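Local coordinates for Lin1840 protein (Listeria innocua serovar 6a, PDB 4ZOC) that is a glycoside hydrolase family 3 beta-glucosidase that probably releases beta-D-glucose from non-reducing glucan ends and takes part in beta-1,2-glucan metabolism, at residues V87-V92 and V133-M138; Q185-V190 and G230-M235; I393-P398 and V459-L464. The protein carries 2 engineered substitutions. All coordinates share one frame; numbering follows the deposited sequence.

Interaction 1: V87-V92 and V133-M138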
# COMPACT_ATOMS: atom_id res chain seq x y z
N VAL A 87 15.48 37.20 0.12
CA VAL A 87 15.85 36.10 1.04
C VAL A 87 16.33 34.91 0.20
O VAL A 87 15.75 34.65 -0.85
CB VAL A 87 14.68 35.70 2.05
CG1 VAL A 87 13.38 35.36 1.31
CG2 VAL A 87 15.20 34.63 2.99
N PHE A 88 17.44 34.29 0.63
CA PHE A 88 18.16 33.23 -0.11
C PHE A 88 17.97 31.91 0.62
O PHE A 88 18.30 31.77 1.82
CB PHE A 88 19.66 33.56 -0.15
CG PHE A 88 20.02 34.67 -1.12
CD1 PHE A 88 19.77 36.02 -0.81
CD2 PHE A 88 20.54 34.35 -2.37
CE1 PHE A 88 20.06 36.99 -1.74
CE2 PHE A 88 20.88 35.32 -3.30
CZ PHE A 88 20.61 36.66 -2.99
N MET A 89 17.46 30.94 -0.12
CA MET A 89 17.18 29.63 0.41
C MET A 89 17.91 28.55 -0.38
O MET A 89 18.23 28.72 -1.58
CB MET A 89 15.68 29.38 0.30
CG MET A 89 14.81 30.51 0.79
SD MET A 89 13.15 29.99 1.25
CE MET A 89 12.42 31.60 1.46
N ALA A 90 18.19 27.42 0.30
CA ALA A 90 18.95 26.37 -0.39
C ALA A 90 18.66 25.01 0.21
O ALA A 90 18.16 24.92 1.34
CB ALA A 90 20.43 26.67 -0.28
N ASP A 91 18.99 23.98 -0.54
CA ASP A 91 18.89 22.59 -0.04
C ASP A 91 20.17 22.18 0.68
O ASP A 91 21.11 21.75 0.02
CB ASP A 91 18.61 21.67 -1.22
CG ASP A 91 17.17 21.85 -1.72
OD1 ASP A 91 16.21 21.48 -0.99
OD2 ASP A 91 17.02 22.32 -2.80
N VAL A 92 20.20 22.38 2.01
CA VAL A 92 21.23 21.90 2.91
C VAL A 92 20.64 20.79 3.75
O VAL A 92 20.00 21.00 4.74
CB VAL A 92 21.90 23.08 3.69
CG1 VAL A 92 23.21 22.59 4.28
CG2 VAL A 92 21.95 24.27 2.73
N VAL A 133 18.13 30.33 4.56
CA VAL A 133 17.19 29.25 4.89
C VAL A 133 17.64 27.94 4.29
O VAL A 133 18.09 27.92 3.15
CB VAL A 133 15.77 29.54 4.22
CG1 VAL A 133 14.71 28.51 4.52
CG2 VAL A 133 15.25 30.89 4.61
N THR A 134 17.45 26.85 5.02
CA THR A 134 17.57 25.54 4.39
C THR A 134 16.26 24.79 4.37
O THR A 134 15.50 24.82 5.35
CB THR A 134 18.63 24.67 5.10
OG1 THR A 134 18.69 23.39 4.44
CG2 THR A 134 18.32 24.39 6.63
N PHE A 135 16.10 24.01 3.30
CA PHE A 135 14.93 23.16 3.10
C PHE A 135 15.12 21.81 3.82
O PHE A 135 15.26 20.74 3.17
CB PHE A 135 14.67 22.98 1.65
CG PHE A 135 14.39 24.30 0.87
CD1 PHE A 135 13.43 25.28 1.37
CD2 PHE A 135 15.05 24.55 -0.35
CE1 PHE A 135 13.19 26.39 0.67
CE2 PHE A 135 14.72 25.66 -1.10
CZ PHE A 135 13.78 26.56 -0.58
N SER A 136 15.22 21.90 5.13
CA SER A 136 15.45 20.79 6.02
C SER A 136 14.97 21.19 7.41
O SER A 136 14.98 22.38 7.75
CB SER A 136 16.96 20.43 6.05
OG SER A 136 17.32 19.49 7.04
N PRO A 137 14.48 20.25 8.22
CA PRO A 137 14.44 18.79 8.10
C PRO A 137 13.30 18.24 7.20
O PRO A 137 12.22 18.82 7.08
CB PRO A 137 14.23 18.34 9.52
CG PRO A 137 13.40 19.43 10.12
CD PRO A 137 13.98 20.70 9.52
N MET A 138 13.57 17.08 6.56
CA MET A 138 12.53 16.31 5.90
C MET A 138 11.97 15.31 6.92
O MET A 138 12.69 14.42 7.45
CB MET A 138 13.15 15.63 4.68
CG MET A 138 12.19 14.89 3.81
SD MET A 138 11.86 13.21 4.40
CE MET A 138 11.30 12.52 2.83
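Met89 and Val133 lie side by side on neighbouring parallel strands of the TIM barrel, joined by a beta-alpha-beta crossover. The packing is tightest on the face that carries these two side chains. Met89 CG is 3.7 Å from Val133 CB, and the methionine, extended beyond CG, runs across Phe135 at about a right angle. Its CB reaches Phe135 CZ at 3.5 Å, while SD sits 4.8 Å from the ring centroid in an oblique Met-aromatic contact. Leu233 closes over both Met89 and Val133, so this face belongs to the barrel interior. The backbones are stitched by bonds from Val133 N to Phe88 O, Ala90 N to Val133 O and Phe135 N to Ala90 O. Past the strands, Phe135 is the centre of an inverse gamma turn, and its ring lies against Met89 and Asp91.

At Asp91, which is partly exposed, the packing is thinner. Its OD1 comes to the ring edge of Phe135, 3.3 Å from CD2, where the carboxylate may be favoured by the ring hydrogens; Lys191 NZ makes a long, weak ion pair with OD1. The Asp91 side chain lies about 6 Å from a bound beta-D-glucopyranose. Thr134, by contrast, is buried and ties down the neighbouring loop: with OG1 anti to the backbone N (chi1 180°), its hydroxyl donates to Val92 O at 2.7 Å, approaching that carbonyl from the side at a C=O...OG1 angle of 109°.

Interaction 2: Q185-V190 and G230-M235; sequences QMAACV and GAKLVM
Cys189 and Leu233 pair across two parallel strands of the TIM barrel, with their side chains on the same face. The thiol, anti to the backbone N (chi1 180°), leans along the partner strand, so SG lies 3.7 Å from Leu233 CB and 3.8 Å from Met235 CB. Further back, Leu233 turns CD1 toward Ala187 CB, which also meets Lys232 CB at 3.9 Å. On the face of Val190 and Val234 the contact reaches backward instead: Val190 CG2, held beside its own backbone N, presses on Ala231 CB at 3.5 Å, in the turn that leads into the second strand. Three backbone bonds fix this register. Leu233 N donates to Ala188 O, Met235 N to Val190 O and Val190 N to Leu233 O; the three N-H groups point about equally well, but Val190 N stands above the carbonyl plane of Leu233, 3.0 Å from its O. Gly230 ends the preceding helix 221-228 in a Schellman motif, and Gln173 bonds Ala188 N, Lys232 N and Gly230 O, joining both segments. Helix 221-228 covers Val190 and Val234 from outside the barrel; strand 133-134 flanks the 187-190 side, and strand 266-268 the 233-235 side.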
# COMPACT_ATOMS: atom_id res chain seq x y z
N GLN A 185 23.88 30.73 12.43
CA GLN A 185 22.64 29.92 12.38
C GLN A 185 21.76 30.42 11.25
O GLN A 185 21.92 31.53 10.73
CB GLN A 185 21.85 30.14 13.65
CG GLN A 185 22.58 29.98 14.95
CD GLN A 185 23.12 28.65 15.19
OE1 GLN A 185 24.04 28.54 15.98
NE2 GLN A 185 22.62 27.61 14.53
N MET A 186 20.80 29.58 10.84
CA MET A 186 19.94 29.91 9.70
C MET A 186 18.52 29.40 9.98
O MET A 186 18.30 28.59 10.88
CB MET A 186 20.50 29.27 8.44
CG MET A 186 20.38 27.75 8.35
SD MET A 186 21.37 27.03 7.03
CE MET A 186 20.87 27.94 5.61
N ALA A 187 17.56 29.87 9.19
CA ALA A 187 16.20 29.38 9.29
C ALA A 187 16.08 27.97 8.70
O ALA A 187 16.63 27.66 7.63
CB ALA A 187 15.24 30.30 8.63
N ALA A 188 15.28 27.15 9.38
CA ALA A 188 14.91 25.83 8.91
C ALA A 188 13.54 25.88 8.28
O ALA A 188 12.72 26.69 8.65
CB ALA A 188 14.96 24.86 10.08
N CYS A 189 13.28 24.98 7.32
CA CYS A 189 12.04 24.82 6.66
C CYS A 189 11.67 23.32 6.71
O CYS A 189 12.28 22.49 6.06
CB CYS A 189 12.14 25.21 5.20
SG CYS A 189 10.65 25.05 4.25
N VAL A 190 10.63 23.03 7.45
CA VAL A 190 10.06 21.67 7.60
C VAL A 190 9.48 21.25 6.27
O VAL A 190 8.78 22.05 5.68
CB VAL A 190 8.95 21.69 8.71
CG1 VAL A 190 8.07 20.45 8.73
CG2 VAL A 190 9.58 21.81 10.10
N GLY A 230 9.93 25.65 16.86
CA GLY A 230 10.24 26.95 16.28
C GLY A 230 10.70 26.99 14.87
O GLY A 230 11.24 28.03 14.44
N ALA A 231 10.54 25.88 14.12
CA ALA A 231 10.94 25.93 12.68
C ALA A 231 10.33 27.13 11.98
O ALA A 231 9.10 27.36 12.07
CB ALA A 231 10.54 24.66 11.94
N LYS A 232 11.14 27.91 11.27
CA LYS A 232 10.61 29.13 10.67
C LYS A 232 9.70 28.99 9.51
O LYS A 232 8.78 29.81 9.38
CB LYS A 232 11.73 30.11 10.39
CG LYS A 232 12.32 30.71 11.69
CD LYS A 232 11.45 31.84 12.14
CE LYS A 232 11.82 32.51 13.42
NZ LYS A 232 10.70 33.48 13.71
N LEU A 233 9.94 28.03 8.60
CA LEU A 233 9.13 27.87 7.41
C LEU A 233 8.58 26.43 7.31
O LEU A 233 9.12 25.53 7.95
CB LEU A 233 9.94 28.12 6.13
CG LEU A 233 10.46 29.55 5.87
CD1 LEU A 233 11.76 29.82 6.61
CD2 LEU A 233 10.64 29.75 4.36
N VAL A 234 7.55 26.24 6.52
CA VAL A 234 7.05 24.94 6.12
C VAL A 234 6.96 24.92 4.61
O VAL A 234 6.61 25.93 4.00
CB VAL A 234 5.70 24.65 6.78
CG1 VAL A 234 5.10 23.32 6.30
CG2 VAL A 234 5.88 24.60 8.26
N MET A 235 7.21 23.76 4.00
CA MET A 235 7.10 23.63 2.55
C MET A 235 5.99 22.63 2.23
O MET A 235 5.85 21.62 2.94
CB MET A 235 8.43 23.11 1.93
CG MET A 235 8.38 22.82 0.44
SD MET A 235 9.82 21.98 -0.21
CE MET A 235 11.06 23.27 0.02

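Interaction 3: I393-P398 and V459-L464; sequences IALVGP and VVVLAL
Strand 393-397 and strand 459-464 run parallel in register from Ile393 beside Val459 to Val396 beside Leu462, their axes 4.6 Å apart at closest and 21° from aligned. Ala394 and Val396 each give their N-H and take one in return: Ala394 bonds Val459 O and Val461 N, Val396 bonds Val461 O and Ala463 N. The last of these is nearly straight, with Ala463 N 2.8 Å from Val396 O.

On one face Val461 is the hub. Its branches diverge, CG2 meeting Ile393 CG2 at 3.6 Å and CG1 meeting Leu395 CD1 at 3.8 Å, so one valine touches two residues of the partner strand, one with each branch. On the other face Val396 sets CG2 between its own N and carbonyl carbon (chi1 -48° for CG1), which points that methyl at Leu462 CD1, 3.7 Å away, and at Val460 CG1. Toward the C-terminal end, Gly397 takes a positive phi of 115°, and the CD of Pro398 comes within 3.1 Å of Ala463 O. Pro398 has no N-H to offer that carbonyl.

The pair forms part of the sheet in the C-terminal alpha/beta domain of family 3 enzymes. Strand 432-436 extends it beyond 393-397 and strand 500-505 beyond 459-464, while helix 484-494 packs over Val460, Leu462 and Leu464.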
# COMPACT_ATOMS: atom_id res chain seq x y z
N ILE A 393 44.26 -7.42 3.37
CA ILE A 393 42.90 -7.16 2.89
C ILE A 393 42.89 -7.15 1.38
O ILE A 393 43.62 -6.40 0.71
CB ILE A 393 42.39 -5.79 3.37
CG1 ILE A 393 42.19 -5.84 4.88
CG2 ILE A 393 41.08 -5.47 2.62
CD1 ILE A 393 41.91 -4.46 5.53
N ALA A 394 42.04 -7.97 0.80
CA ALA A 394 41.62 -7.76 -0.60
C ALA A 394 40.31 -6.96 -0.57
O ALA A 394 39.27 -7.40 -0.05
CB ALA A 394 41.41 -9.08 -1.33
N LEU A 395 40.41 -5.78 -1.14
CA LEU A 395 39.30 -4.80 -1.20
C LEU A 395 38.74 -4.91 -2.62
O LEU A 395 39.39 -4.56 -3.60
CB LEU A 395 39.81 -3.38 -0.92
CG LEU A 395 38.76 -2.30 -1.16
CD1 LEU A 395 37.53 -2.40 -0.29
CD2 LEU A 395 39.37 -0.95 -0.97
N VAL A 396 37.55 -5.43 -2.74
CA VAL A 396 37.01 -5.65 -4.07
C VAL A 396 35.59 -5.13 -4.23
O VAL A 396 34.83 -5.08 -3.25
CB VAL A 396 37.09 -7.13 -4.51
CG1 VAL A 396 38.50 -7.74 -4.28
CG2 VAL A 396 36.18 -7.94 -3.74
N GLY A 397 35.22 -4.79 -5.47
CA GLY A 397 33.88 -4.41 -5.79
C GLY A 397 33.67 -2.99 -6.24
O GLY A 397 34.61 -2.24 -6.40
N PRO A 398 32.41 -2.64 -6.50
CA PRO A 398 32.11 -1.33 -7.07
C PRO A 398 32.25 -0.13 -6.17
O PRO A 398 32.43 0.98 -6.73
CB PRO A 398 30.69 -1.48 -7.57
CG PRO A 398 30.10 -2.55 -6.74
CD PRO A 398 31.23 -3.49 -6.45
N VAL A 459 41.75 -11.75 4.13
CA VAL A 459 40.31 -11.44 4.32
C VAL A 459 39.89 -10.54 3.17
O VAL A 459 40.72 -9.82 2.52
CB VAL A 459 40.03 -10.71 5.65
CG1 VAL A 459 40.50 -11.54 6.84
CG2 VAL A 459 40.73 -9.39 5.66
N VAL A 460 38.59 -10.56 2.88
CA VAL A 460 38.07 -9.83 1.77
C VAL A 460 37.13 -8.81 2.34
O VAL A 460 36.30 -9.12 3.17
CB VAL A 460 37.29 -10.71 0.83
CG1 VAL A 460 36.77 -9.96 -0.39
CG2 VAL A 460 38.11 -11.95 0.42
N VAL A 461 37.35 -7.58 1.95
CA VAL A 461 36.39 -6.51 2.19
C VAL A 461 35.71 -6.32 0.81
O VAL A 461 36.33 -5.76 -0.16
CB VAL A 461 37.07 -5.19 2.67
CG1 VAL A 461 36.02 -4.06 2.74
CG2 VAL A 461 37.73 -5.25 4.00
N LEU A 462 34.41 -6.70 0.73
CA LEU A 462 33.65 -6.73 -0.49
C LEU A 462 32.78 -5.48 -0.39
O LEU A 462 31.85 -5.41 0.41
CB LEU A 462 32.79 -7.97 -0.55
CG LEU A 462 31.85 -8.06 -1.74
CD1 LEU A 462 32.52 -7.86 -3.12
CD2 LEU A 462 31.16 -9.44 -1.79
N ALA A 463 33.12 -4.48 -1.17
CA ALA A 463 32.45 -3.18 -1.08
C ALA A 463 31.42 -3.06 -2.17
O ALA A 463 31.76 -2.89 -3.41
CB ALA A 463 33.51 -2.03 -1.14
N LEU A 464 30.17 -3.17 -1.76
CA LEU A 464 29.01 -3.15 -2.66
C LEU A 464 28.15 -1.93 -2.47
O LEU A 464 28.11 -1.31 -1.41
CB LEU A 464 28.10 -4.34 -2.38
CG LEU A 464 28.79 -5.73 -2.44
CD1 LEU A 464 27.77 -6.82 -2.08
CD2 LEU A 464 29.38 -5.92 -3.80

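Overall arrangement
From the N terminus the three contacts follow in series, with none nested in or crossing another. Interaction 1 closes a 40-residue, largely helical connection, and interaction 2 a 39-residue one containing helices 212-219 and 221-228. These two share the barrel sheet, in which strands 87-90, 133-134, 187-193 and 233-236 follow one another in that order; Thr134 N and Ala187 O, 2.9 Å apart, form a probable hydrogen bond between the two contacts. Interaction 3 closes a 60-residue loop in the second domain, its centre about 37 Å from that of interaction 1 and about 42 Å from that of interaction 2. Trp409 of the glucose pocket, within that loop, touches Asp91 of interaction 1.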